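PDB 2JJQ: tRNA (uracil(54)-C(5))-methyltransferase from Pyrococcus abyssi, which methylates carbon 5 of uridine 54 in tRNA, using S-adenosyl-L-methionine as methyl donor, to form 5-methyluridine. Local coordinates for residues 152-157 and 166-171; 172-177 and 215-220; 256-261 and 276-281; 390-395 and 418-423. All coordinates share one frame; numbering follows the deposited sequence.

Contact 1 of 4, residues 152-157 and 166-171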
loop_
_atom_site.group_PDB
_atom_site.type_symbol
_atom_site.label_atom_id
_atom_site.label_comp_id
_atom_site.label_asym_id
_atom_site.label_seq_id
_atom_site.Cartn_x
_atom_site.Cartn_y
_atom_site.Cartn_z
ATOM N N VAL A 152 0.442 -13.502 16.102
ATOM C CA VAL A 152 1.883 -13.402 16.182
ATOM C C VAL A 152 2.161 -12.161 17.054
ATOM O O VAL A 152 1.787 -11.055 16.681
ATOM C CB VAL A 152 2.511 -13.201 14.792
ATOM C CG1 VAL A 152 4.015 -12.990 14.917
ATOM C CG2 VAL A 152 2.214 -14.401 13.860
ATOM N N ASP A 153 2.733 -12.353 18.230
ATOM C CA ASP A 153 2.998 -11.257 19.139
ATOM C C ASP A 153 4.360 -10.611 18.825
ATOM O O ASP A 153 5.367 -11.306 18.644
ATOM C CB ASP A 153 2.884 -11.758 20.571
ATOM C CG ASP A 153 3.126 -10.673 21.605
ATOM O OD1 ASP A 153 2.591 -9.555 21.492
ATOM O OD2 ASP A 153 3.850 -10.948 22.578
ATOM N N ILE A 154 4.395 -9.289 18.679
ATOM C CA ILE A 154 5.634 -8.600 18.289
ATOM C C ILE A 154 5.923 -7.425 19.205
ATOM O O ILE A 154 4.987 -6.878 19.793
ATOM C CB ILE A 154 5.620 -8.098 16.835
ATOM C CG1 ILE A 154 4.637 -6.953 16.657
ATOM C CG2 ILE A 154 5.311 -9.247 15.869
ATOM C CD1 ILE A 154 4.538 -6.459 15.230
ATOM N N ASP A 155 7.203 -7.061 19.314
ATOM C CA ASP A 155 7.640 -5.906 20.100
ATOM C C ASP A 155 7.962 -4.719 19.207
ATOM O O ASP A 155 8.116 -3.613 19.694
ATOM C CB ASP A 155 8.919 -6.204 20.861
ATOM C CG ASP A 155 8.740 -7.265 21.915
ATOM O OD1 ASP A 155 7.650 -7.318 22.551
ATOM O OD2 ASP A 155 9.707 -8.045 22.089
ATOM N N GLU A 156 8.115 -4.976 17.910
ATOM C CA GLU A 156 8.415 -3.910 16.967
ATOM C C GLU A 156 8.138 -4.372 15.562
ATOM O O GLU A 156 8.077 -5.566 15.289
ATOM C CB GLU A 156 9.874 -3.482 17.049
ATOM C CG GLU A 156 10.161 -2.222 16.254
ATOM C CD GLU A 156 11.613 -2.060 15.896
ATOM O OE1 GLU A 156 12.437 -2.137 16.833
ATOM O OE2 GLU A 156 11.913 -1.848 14.679
ATOM N N CYS A 157 7.955 -3.416 14.668
ATOM C CA CYS A 157 7.704 -3.749 13.290
ATOM C C CYS A 157 8.760 -3.050 12.477
ATOM O O CYS A 157 8.714 -1.823 12.276
ATOM C CB CYS A 157 6.307 -3.333 12.860
ATOM S SG CYS A 157 6.170 -3.527 11.090
ATOM N N GLU A 166 8.281 1.889 20.405
ATOM C CA GLU A 166 7.789 2.865 21.369
ATOM C C GLU A 166 6.244 2.802 21.552
ATOM O O GLU A 166 5.716 2.824 22.690
ATOM C CB GLU A 166 8.221 4.307 21.009
ATOM C CG GLU A 166 7.312 5.330 21.787
ATOM C CD GLU A 166 7.702 6.819 21.664
ATOM O OE1 GLU A 166 8.616 7.165 20.882
ATOM O OE2 GLU A 166 7.045 7.650 22.351
ATOM N N ALA A 167 5.499 2.720 20.457
ATOM C CA ALA A 167 4.049 2.692 20.574
ATOM C C ALA A 167 3.603 1.437 21.285
ATOM O O ALA A 167 2.715 1.474 22.112
ATOM C CB ALA A 167 3.372 2.796 19.168
ATOM N N ILE A 168 4.203 0.314 20.908
ATOM C CA ILE A 168 3.862 -0.943 21.520
ATOM C C ILE A 168 4.195 -0.868 23.014
ATOM O O ILE A 168 3.390 -1.199 23.869
ATOM C CB ILE A 168 4.534 -2.114 20.788
ATOM C CG1 ILE A 168 3.887 -2.265 19.390
ATOM C CG2 ILE A 168 4.255 -3.440 21.525
ATOM C CD1 ILE A 168 4.694 -3.205 18.467
ATOM N N GLU A 169 5.368 -0.379 23.344
ATOM C CA GLU A 169 5.682 -0.370 24.762
ATOM C C GLU A 169 4.747 0.548 25.562
ATOM O O GLU A 169 4.279 0.144 26.630
ATOM C CB GLU A 169 7.159 -0.081 24.987
ATOM C CG GLU A 169 7.597 1.332 24.840
ATOM C CD GLU A 169 9.088 1.473 25.181
ATOM O OE1 GLU A 169 9.921 0.888 24.448
ATOM O OE2 GLU A 169 9.411 2.142 26.196
ATOM N N ARG A 170 4.400 1.734 25.030
ATOM C CA ARG A 170 3.419 2.589 25.699
ATOM C C ARG A 170 2.052 1.927 25.752
ATOM O O ARG A 170 1.274 2.126 26.682
ATOM C CB ARG A 170 3.255 3.924 24.998
ATOM C CG ARG A 170 4.521 4.718 24.749
ATOM C CD ARG A 170 5.105 5.286 25.972
ATOM N NE ARG A 170 6.093 6.320 25.585
ATOM C CZ ARG A 170 5.834 7.621 25.652
ATOM N NH1 ARG A 170 4.652 8.003 26.098
ATOM N NH2 ARG A 170 6.750 8.528 25.320
ATOM N N LEU A 171 1.719 1.184 24.701
ATOM C CA LEU A 171 0.389 0.618 24.661
ATOM C C LEU A 171 0.240 -0.372 25.820
ATOM O O LEU A 171 -0.805 -0.453 26.465
ATOM C CB LEU A 171 0.159 -0.121 23.326
ATOM C CG LEU A 171 -1.214 -0.802 23.219
ATOM C CD1 LEU A 171 -2.440 0.087 23.505
ATOM C CD2 LEU A 171 -1.330 -1.475 21.802
#
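I168 of helix 162-178 meets I154 and the backbone of D155 and E156, in the loop after strand 151-153. The apolar part of the contact is small. CD1 of I168 comes within 4.2 Å of CG1 of I154, and the two isoleucines cross at about a right angle, so they meet at one methyl and one methylene and do not lie alongside each other. I168 keeps CG2 anti to its backbone N and CG1 beside that N (chi1 -69°), a fork whose two branches can both be laid on the loop.

Most of the touching is between methyl groups and polar backbone, without a hydrogen bond. CD1 of I168 lies 3.7 Å from the carbonyl O of D155 and 3.9 Å from the N of E156, while CG2 of I168 reaches the O of I154 at 3.9 Å. A branched aliphatic residue suits this place because it packs against an irregular backbone without needing polar partners.

Among the charged groups, E156 pairs with R165, one turn before I168 on the same helix. CB of D155 points away from the helix, and its OD1 has a long, weak ion pair with K172.

C157, by similarity a [4Fe-4S] ligand, lies further along this loop, and its N bonds to S164 OG. Beneath, strand 130-136 meets both I154 and I168 through L133, and strand 192-199 meets A167, I168 and L171 through M195.

Contact 2 of 4, residues 172-177 and 215-220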
loop_
_atom_site.group_PDB
_atom_site.type_symbol
_atom_site.label_atom_id
_atom_site.label_comp_id
_atom_site.label_asym_id
_atom_site.label_seq_id
_atom_site.Cartn_x
_atom_site.Cartn_y
_atom_site.Cartn_z
ATOM N N LYS A 172 1.278 -1.173 26.024
ATOM C CA LYS A 172 1.237 -2.185 27.091
ATOM C C LYS A 172 1.026 -1.511 28.464
ATOM O O LYS A 172 0.224 -1.965 29.274
ATOM C CB LYS A 172 2.521 -3.038 27.047
ATOM C CG LYS A 172 2.475 -4.038 25.898
ATOM C CD LYS A 172 3.795 -4.717 25.778
ATOM C CE LYS A 172 3.748 -5.783 24.746
ATOM N NZ LYS A 172 5.143 -6.200 24.369
ATOM N N GLU A 173 1.702 -0.384 28.689
ATOM C CA GLU A 173 1.524 0.378 29.949
ATOM C C GLU A 173 0.116 0.905 30.136
ATOM O O GLU A 173 -0.465 0.783 31.225
ATOM C CB GLU A 173 2.460 1.562 29.984
ATOM C CG GLU A 173 3.907 1.229 30.220
ATOM C CD GLU A 173 4.793 2.425 29.859
ATOM O OE1 GLU A 173 4.254 3.554 29.733
ATOM O OE2 GLU A 173 6.021 2.238 29.678
ATOM N N PHE A 174 -0.432 1.484 29.057
ATOM C CA PHE A 174 -1.810 1.972 28.964
ATOM C C PHE A 174 -2.810 0.864 29.309
ATOM O O PHE A 174 -3.708 1.050 30.152
ATOM C CB PHE A 174 -2.058 2.466 27.509
ATOM C CG PHE A 174 -3.358 3.201 27.286
ATOM C CD1 PHE A 174 -3.847 4.132 28.213
ATOM C CD2 PHE A 174 -4.055 3.035 26.069
ATOM C CE1 PHE A 174 -5.042 4.813 27.987
ATOM C CE2 PHE A 174 -5.240 3.715 25.823
ATOM C CZ PHE A 174 -5.760 4.617 26.791
ATOM N N ILE A 175 -2.655 -0.273 28.646
ATOM C CA ILE A 175 -3.542 -1.373 28.834
ATOM C C ILE A 175 -3.387 -1.835 30.288
ATOM O O ILE A 175 -4.358 -2.143 30.960
ATOM C CB ILE A 175 -3.168 -2.557 27.904
ATOM C CG1 ILE A 175 -3.651 -2.270 26.470
ATOM C CG2 ILE A 175 -3.913 -3.819 28.344
ATOM C CD1 ILE A 175 -3.070 -3.201 25.424
ATOM N N GLU A 176 -2.155 -1.924 30.743
ATOM C CA GLU A 176 -1.950 -2.530 32.061
ATOM C C GLU A 176 -2.470 -1.594 33.136
ATOM O O GLU A 176 -3.172 -2.007 34.086
ATOM C CB GLU A 176 -0.485 -2.834 32.302
ATOM C CG GLU A 176 -0.194 -3.151 33.794
ATOM C CD GLU A 176 1.224 -3.594 34.002
ATOM O OE1 GLU A 176 1.723 -4.340 33.119
ATOM O OE2 GLU A 176 1.839 -3.208 35.034
ATOM N N GLU A 177 -2.122 -0.325 33.023
ATOM C CA GLU A 177 -2.399 0.592 34.130
ATOM C C GLU A 177 -3.797 1.112 34.147
ATOM O O GLU A 177 -4.275 1.512 35.218
ATOM C CB GLU A 177 -1.437 1.775 34.169
ATOM C CG GLU A 177 -0.006 1.375 34.227
ATOM C CD GLU A 177 0.899 2.583 34.124
ATOM O OE1 GLU A 177 0.454 3.686 34.535
ATOM O OE2 GLU A 177 2.051 2.411 33.656
ATOM N N GLY A 215 -17.904 1.656 24.074
ATOM C CA GLY A 215 -17.181 1.656 25.319
ATOM C C GLY A 215 -16.681 3.055 25.602
ATOM O O GLY A 215 -17.099 4.015 24.963
ATOM N N ASN A 216 -15.765 3.149 26.543
ATOM C CA ASN A 216 -15.197 4.415 26.970
ATOM C C ASN A 216 -13.685 4.274 27.070
ATOM O O ASN A 216 -13.160 3.572 27.937
ATOM C CB ASN A 216 -15.815 4.765 28.342
ATOM C CG ASN A 216 -17.359 4.793 28.301
ATOM O OD1 ASN A 216 -18.044 3.876 28.809
ATOM N ND2 ASN A 216 -17.908 5.826 27.670
ATOM N N LEU A 217 -12.961 4.923 26.170
ATOM C CA LEU A 217 -11.520 4.793 26.180
ATOM C C LEU A 217 -10.968 5.695 27.297
ATOM O O LEU A 217 -11.264 6.900 27.316
ATOM C CB LEU A 217 -10.961 5.276 24.824
ATOM C CG LEU A 217 -9.459 5.051 24.659
ATOM C CD1 LEU A 217 -9.103 3.555 24.537
ATOM C CD2 LEU A 217 -8.922 5.869 23.446
ATOM N N PRO A 218 -10.196 5.119 28.226
ATOM C CA PRO A 218 -9.450 5.913 29.200
ATOM C C PRO A 218 -8.600 6.998 28.501
ATOM O O PRO A 218 -8.094 6.782 27.400
ATOM C CB PRO A 218 -8.537 4.884 29.855
ATOM C CG PRO A 218 -9.347 3.566 29.751
ATOM C CD PRO A 218 -9.940 3.673 28.368
ATOM N N ASP A 219 -8.461 8.159 29.147
ATOM C CA ASP A 219 -7.622 9.245 28.646
ATOM C C ASP A 219 -6.260 8.707 28.243
ATOM O O ASP A 219 -5.542 8.190 29.073
ATOM C CB ASP A 219 -7.469 10.281 29.749
ATOM C CG ASP A 219 -6.692 11.480 29.305
ATOM O OD1 ASP A 219 -6.228 11.528 28.144
ATOM O OD2 ASP A 219 -6.542 12.390 30.147
ATOM N N PRO A 220 -5.902 8.792 26.934
ATOM C CA PRO A 220 -4.639 8.235 26.472
ATOM C C PRO A 220 -3.471 9.233 26.552
ATOM O O PRO A 220 -2.348 8.864 26.396
ATOM C CB PRO A 220 -4.947 7.897 24.994
ATOM C CG PRO A 220 -5.946 8.945 24.584
ATOM C CD PRO A 220 -6.760 9.262 25.812
#
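F174 is the single side chain of helix 162-178 that enters this contact, and the loop residues from L217 to P220 bend around the outer end of its ring. Its CG stands anti to the backbone N (chi1 -171°), which directs the ring towards the loop.

The apolar contacts are spread over three residues. CZ of F174 packs on CB of P220 at 3.8 Å, CE1 of F174 on CB of P218 at 4.0 Å, and CE2 of F174 on CD1 of L217 at 4.1 Å. The leucine side chain crosses the phenylalanine at about a right angle, bringing one methyl to the ring. Prolines suit the loop, since their rigid rings give compact apolar surface and hold an irregular backbone in shape.

A second set of contacts is polar on one side. The carbonyl O of P218 lies at the ring edge, in its plane, 3.2 Å from CZ of F174, where the slightly positive ring hydrogens suit an oxygen. The O of D219 approaches CE1 of F174 at 3.6 Å from an oblique direction. CB of D219 points away from the helix, and OD1 accepts from the N of T221.

Y223 also meets the F174 ring, while P220 reaches I229 and W249 of the five-stranded mixed sheet. An aromatic side chain of a helix thus packs into the connection between strands 206-212 and 228-233, which carries P218 and P220, far from the annotated sites.

Contact 3 of 4, residues 256-261 and 276-281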
loop_
_atom_site.group_PDB
_atom_site.type_symbol
_atom_site.label_atom_id
_atom_site.label_comp_id
_atom_site.label_asym_id
_atom_site.label_seq_id
_atom_site.Cartn_x
_atom_site.Cartn_y
_atom_site.Cartn_z
ATOM N N GLU A 256 2.469 14.281 5.833
ATOM C CA GLU A 256 3.660 13.703 5.192
ATOM C C GLU A 256 4.072 14.741 4.157
ATOM O O GLU A 256 3.245 15.499 3.638
ATOM C CB GLU A 256 3.346 12.382 4.468
ATOM C CG GLU A 256 4.566 11.774 3.713
ATOM C CD GLU A 256 5.715 11.467 4.682
ATOM O OE1 GLU A 256 5.856 10.286 5.058
ATOM O OE2 GLU A 256 6.427 12.417 5.090
ATOM N N ARG A 257 5.358 14.785 3.862
ATOM C CA ARG A 257 5.822 15.743 2.879
ATOM C C ARG A 257 6.619 15.045 1.799
ATOM O O ARG A 257 7.585 14.310 2.117
ATOM C CB ARG A 257 6.695 16.810 3.580
ATOM C CG ARG A 257 7.397 17.712 2.610
ATOM C CD ARG A 257 8.044 18.886 3.361
ATOM N NE ARG A 257 7.062 19.944 3.470
ATOM C CZ ARG A 257 7.215 21.121 2.862
ATOM N NH1 ARG A 257 8.339 21.363 2.186
ATOM N NH2 ARG A 257 6.282 22.053 2.947
ATOM N N LEU A 258 6.205 15.228 0.532
ATOM C CA LEU A 258 6.991 14.724 -0.622
ATOM C C LEU A 258 7.636 15.899 -1.316
ATOM O O LEU A 258 6.950 16.720 -1.918
ATOM C CB LEU A 258 6.049 14.010 -1.614
ATOM C CG LEU A 258 5.172 12.894 -0.961
ATOM C CD1 LEU A 258 4.476 12.130 -2.158
ATOM C CD2 LEU A 258 6.002 11.944 -0.116
ATOM N N ASP A 259 8.958 15.984 -1.208
ATOM C CA ASP A 259 9.691 17.176 -1.655
ATOM C C ASP A 259 9.138 18.432 -0.929
ATOM O O ASP A 259 9.308 18.579 0.311
ATOM C CB ASP A 259 9.674 17.268 -3.178
ATOM C CG ASP A 259 10.544 16.201 -3.841
ATOM O OD1 ASP A 259 11.516 15.703 -3.208
ATOM O OD2 ASP A 259 10.269 15.840 -5.006
ATOM N N ASP A 260 8.458 19.330 -1.648
ATOM C CA ASP A 260 7.913 20.522 -1.002
ATOM C C ASP A 260 6.390 20.478 -0.866
ATOM O O ASP A 260 5.750 21.530 -0.645
ATOM C CB ASP A 260 8.308 21.761 -1.797
ATOM C CG ASP A 260 7.888 21.705 -3.273
ATOM O OD1 ASP A 260 7.534 20.645 -3.817
ATOM O OD2 ASP A 260 7.948 22.767 -3.924
ATOM N N VAL A 261 5.783 19.302 -1.095
ATOM C CA VAL A 261 4.315 19.253 -1.093
ATOM C C VAL A 261 3.820 18.526 0.156
ATOM O O VAL A 261 4.298 17.406 0.405
ATOM C CB VAL A 261 3.834 18.517 -2.374
ATOM C CG1 VAL A 261 2.341 18.403 -2.372
ATOM C CG2 VAL A 261 4.348 19.277 -3.645
ATOM N N TYR A 276 9.131 6.756 0.961
ATOM C CA TYR A 276 10.418 7.047 0.270
ATOM C C TYR A 276 10.275 6.879 -1.201
ATOM O O TYR A 276 10.668 7.749 -1.993
ATOM C CB TYR A 276 11.520 6.151 0.807
ATOM C CG TYR A 276 11.900 6.592 2.208
ATOM C CD1 TYR A 276 12.829 7.605 2.401
ATOM C CD2 TYR A 276 11.253 6.060 3.330
ATOM C CE1 TYR A 276 13.156 8.056 3.699
ATOM C CE2 TYR A 276 11.586 6.497 4.621
ATOM C CZ TYR A 276 12.522 7.496 4.785
ATOM O OH TYR A 276 12.879 7.918 6.060
ATOM N N GLN A 277 9.628 5.782 -1.572
ATOM C CA GLN A 277 9.345 5.550 -3.005
ATOM C C GLN A 277 8.275 6.470 -3.502
ATOM O O GLN A 277 8.207 6.730 -4.702
ATOM C CB GLN A 277 8.732 4.223 -3.227
ATOM C CG GLN A 277 9.560 3.171 -3.652
ATOM C CD GLN A 277 10.443 3.341 -4.916
ATOM O OE1 GLN A 277 10.728 4.428 -5.489
ATOM N NE2 GLN A 277 10.987 2.206 -5.254
ATOM N N ALA A 278 7.368 6.892 -2.613
ATOM C CA ALA A 278 6.295 7.791 -3.046
ATOM C C ALA A 278 6.940 9.040 -3.650
ATOM O O ALA A 278 6.374 9.646 -4.539
ATOM C CB ALA A 278 5.419 8.146 -1.868
ATOM N N VAL A 279 8.078 9.464 -3.096
ATOM C CA VAL A 279 8.782 10.649 -3.605
ATOM C C VAL A 279 9.173 10.342 -5.064
ATOM O O VAL A 279 8.966 11.179 -5.957
ATOM C CB VAL A 279 10.003 11.011 -2.748
ATOM C CG1 VAL A 279 10.836 12.099 -3.427
ATOM C CG2 VAL A 279 9.516 11.483 -1.340
ATOM N N ASN A 280 9.752 9.167 -5.307
ATOM C CA ASN A 280 10.138 8.839 -6.709
ATOM C C ASN A 280 8.905 8.751 -7.621
ATOM O O ASN A 280 8.963 9.134 -8.781
ATOM C CB ASN A 280 10.885 7.526 -6.741
ATOM C CG ASN A 280 12.273 7.649 -6.173
ATOM O OD1 ASN A 280 12.840 8.764 -6.095
ATOM N ND2 ASN A 280 12.853 6.524 -5.796
ATOM N N LEU A 281 7.802 8.239 -7.077
ATOM C CA LEU A 281 6.571 8.034 -7.874
ATOM C C LEU A 281 5.984 9.365 -8.330
ATOM O O LEU A 281 5.688 9.553 -9.511
ATOM C CB LEU A 281 5.571 7.234 -7.000
ATOM C CG LEU A 281 4.207 6.949 -7.615
ATOM C CD1 LEU A 281 4.449 6.145 -8.884
ATOM C CD2 LEU A 281 3.399 6.197 -6.554
#
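With CG beside its backbone N and anti to its carbonyl carbon (chi1 -53°), L258 spreads both methyls against helix 275-288. V279 answers with its own branches: CG1 is anti to the backbone N (chi1 171°) and CG2 lies beside that N. The two side chains slide past each other in opposite directions, and CD2 of L258 ends 3.7 Å from CG2 of V279. The other leucine methyl, CD1, touches CB of A278 at 4.1 Å and the carbonyl O of A278 at 3.9 Å. Alanine's short side chain lets the leucine come close to the helix backbone.

These residues join a beta hairpin to the helix that follows it. A type II' turn from L258 to V261 connects strands 254-258 and 261-265, closed by paired backbone bonds between L258 and V261. D259 occupies its second position with a positive phi (57°), a region more often taken by glycine. Q272 lies close to A278 and T303 close to L258, so the packing borders the S-adenosyl-L-methionine site of this class I-like methyltransferase domain.

D259 carries the polar side of the contact. Its OD1 lies 3.7 Å from CG1 of V279, but that is a passing touch, for the same oxygen makes a salt bridge with R283 one turn further along the helix, while OD2 bonds to Y307 OH of helix 303-310.

Contact 4 of 4, residues 390-395 and 418-423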
loop_
_atom_site.group_PDB
_atom_site.type_symbol
_atom_site.label_atom_id
_atom_site.label_comp_id
_atom_site.label_asym_id
_atom_site.label_seq_id
_atom_site.Cartn_x
_atom_site.Cartn_y
_atom_site.Cartn_z
ATOM N N GLU A 390 -1.036 -7.416 -14.724
ATOM C CA GLU A 390 -1.889 -8.106 -15.655
ATOM C C GLU A 390 -3.079 -7.265 -16.095
ATOM O O GLU A 390 -3.475 -7.341 -17.258
ATOM C CB GLU A 390 -2.325 -9.467 -15.068
ATOM C CG GLU A 390 -1.146 -10.423 -14.973
ATOM C CD GLU A 390 -1.527 -11.847 -14.578
ATOM O OE1 GLU A 390 -2.596 -12.055 -13.939
ATOM O OE2 GLU A 390 -0.715 -12.753 -14.896
ATOM N N THR A 391 -3.662 -6.499 -15.170
ATOM C CA THR A 391 -4.773 -5.593 -15.527
ATOM C C THR A 391 -4.278 -4.444 -16.397
ATOM O O THR A 391 -4.939 -4.082 -17.371
ATOM C CB THR A 391 -5.533 -5.052 -14.294
ATOM O OG1 THR A 391 -4.721 -4.074 -13.644
ATOM C CG2 THR A 391 -5.689 -6.130 -13.334
ATOM N N PHE A 392 -3.112 -3.885 -16.060
ATOM C CA PHE A 392 -2.496 -2.880 -16.923
ATOM C C PHE A 392 -2.343 -3.430 -18.355
ATOM O O PHE A 392 -2.686 -2.773 -19.342
ATOM C CB PHE A 392 -1.116 -2.507 -16.408
ATOM C CG PHE A 392 -0.330 -1.719 -17.397
ATOM C CD1 PHE A 392 -0.702 -0.389 -17.684
ATOM C CD2 PHE A 392 0.759 -2.283 -18.065
ATOM C CE1 PHE A 392 0.047 0.354 -18.628
ATOM C CE2 PHE A 392 1.464 -1.574 -18.983
ATOM C CZ PHE A 392 1.131 -0.248 -19.270
ATOM N N ALA A 393 -1.794 -4.634 -18.461
ATOM C CA ALA A 393 -1.511 -5.231 -19.780
ATOM C C ALA A 393 -2.789 -5.384 -20.592
ATOM O O ALA A 393 -2.790 -5.143 -21.806
ATOM C CB ALA A 393 -0.806 -6.599 -19.619
ATOM N N ARG A 394 -3.849 -5.820 -19.908
ATOM C CA ARG A 394 -5.194 -5.969 -20.475
ATOM C C ARG A 394 -5.720 -4.655 -21.004
ATOM O O ARG A 394 -6.170 -4.564 -22.156
ATOM C CB ARG A 394 -6.148 -6.490 -19.411
ATOM C CG ARG A 394 -7.602 -6.777 -19.970
ATOM C CD ARG A 394 -8.647 -6.765 -18.872
ATOM N NE ARG A 394 -8.800 -5.446 -18.227
ATOM C CZ ARG A 394 -9.520 -5.235 -17.114
ATOM N NH1 ARG A 394 -10.138 -6.268 -16.515
ATOM N NH2 ARG A 394 -9.613 -4.003 -16.588
ATOM N N ASP A 395 -5.687 -3.619 -20.155
ATOM C CA ASP A 395 -6.252 -2.329 -20.524
ATOM C C ASP A 395 -5.439 -1.689 -21.655
ATOM O O ASP A 395 -6.007 -1.036 -22.509
ATOM C CB ASP A 395 -6.269 -1.371 -19.304
ATOM C CG ASP A 395 -7.322 -1.716 -18.268
ATOM O OD1 ASP A 395 -8.218 -2.558 -18.543
ATOM O OD2 ASP A 395 -7.245 -1.159 -17.121
ATOM N N VAL A 418 4.607 -4.867 -7.259
ATOM C CA VAL A 418 5.375 -3.745 -7.757
ATOM C C VAL A 418 4.395 -2.675 -8.263
ATOM O O VAL A 418 3.230 -3.022 -8.533
ATOM C CB VAL A 418 6.342 -4.240 -8.854
ATOM C CG1 VAL A 418 5.657 -4.143 -10.227
ATOM C CG2 VAL A 418 7.597 -3.443 -8.827
ATOM N N GLU A 419 4.838 -1.422 -8.352
ATOM C CA GLU A 419 4.063 -0.313 -8.916
ATOM C C GLU A 419 4.587 0.103 -10.290
ATOM O O GLU A 419 5.695 0.599 -10.405
ATOM C CB GLU A 419 4.146 0.894 -8.009
ATOM C CG GLU A 419 3.300 2.065 -8.476
ATOM C CD GLU A 419 1.896 2.027 -7.897
ATOM O OE1 GLU A 419 1.441 0.922 -7.542
ATOM O OE2 GLU A 419 1.284 3.110 -7.739
ATOM N N LEU A 420 3.789 -0.011 -11.328
ATOM C CA LEU A 420 4.286 0.336 -12.674
ATOM C C LEU A 420 3.845 1.756 -12.964
ATOM O O LEU A 420 2.772 2.181 -12.503
ATOM C CB LEU A 420 3.595 -0.537 -13.704
ATOM C CG LEU A 420 4.057 -1.942 -13.914
ATOM C CD1 LEU A 420 2.923 -2.556 -14.805
ATOM C CD2 LEU A 420 5.364 -1.814 -14.711
ATOM N N VAL A 421 4.618 2.481 -13.786
ATOM C CA VAL A 421 4.196 3.816 -14.214
ATOM C C VAL A 421 4.503 3.800 -15.700
ATOM O O VAL A 421 5.674 3.673 -16.106
ATOM C CB VAL A 421 4.969 4.977 -13.494
ATOM C CG1 VAL A 421 4.459 6.333 -13.976
ATOM C CG2 VAL A 421 4.884 4.854 -11.955
ATOM N N ALA A 422 3.455 3.908 -16.521
ATOM C CA ALA A 422 3.645 3.870 -17.960
ATOM C C ALA A 422 3.152 5.144 -18.641
ATOM O O ALA A 422 2.062 5.643 -18.329
ATOM C CB ALA A 422 2.918 2.664 -18.543
ATOM N N LYS A 423 3.966 5.662 -19.560
ATOM C CA LYS A 423 3.557 6.758 -20.404
ATOM C C LYS A 423 3.121 6.173 -21.773
ATOM O O LYS A 423 3.919 5.494 -22.445
ATOM C CB LYS A 423 4.739 7.693 -20.612
ATOM C CG LYS A 423 4.392 8.834 -21.527
ATOM C CD LYS A 423 5.590 9.700 -21.695
ATOM C CE LYS A 423 5.200 10.974 -22.425
ATOM N NZ LYS A 423 6.227 12.034 -22.268
#
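The ring of F392 receives two aliphatic groups of strand 419-424, both obliquely. CZ of F392 lies 3.5 Å from CB of A422, and CD2 of F392 lies 3.9 Å from CD1 of L420. Another aromatic, Y384 of the neighbouring strand 381-386, meets this ring edge-to-face. The second flat group, the guanidinium of R394, holds OD1 of D395 in its plane: NE and NH2 both grip that oxygen, at 3.0 Å and 2.8 Å, NE coming from above the carboxylate plane (39° out of it).

Phenylalanine's CG is anti to its backbone N (chi1 168°), which directs the ring from helix 389-398 towards the sheet. L420 crosses it at about a right angle, while A422, two residues on and facing the same way, is small enough to let CZ come close to the strand.

This is helix-on-sheet packing in the catalytic domain; I406 and L112 also touch F392. E419, the predicted proton acceptor, is next to L420 in the strand, and the predicted nucleophile C387 lies in sequence just ahead of the helix. No hydrogen bond or salt bridge crosses between the segments, so the contact is apolar packing; the R394-D395 pair lies apart from it, tied to A364, L366 and Y384.

Contacts 3 and 4 are buried and belong to the catalytic domain; contacts 1 and 2 are partly buried and lie in what is probably the central, iron-sulfur region of the sequence. The latter pair share helix 162-178, each using one apolar side chain of it, and a long, weak ion pair of D155 with K172 bridges them. In both, an apolar helix side chain meets loop carbonyls. Contacts 3 and 4 set mainly aliphatic and aromatic groups against each other, and L281 CD1 of contact 3 packs 3.4 Å from V421 CG2 of contact 4. Contacts 2 and 4 lie farthest apart, their centres about 45 Å from each other, on opposite sides of the chain's centre.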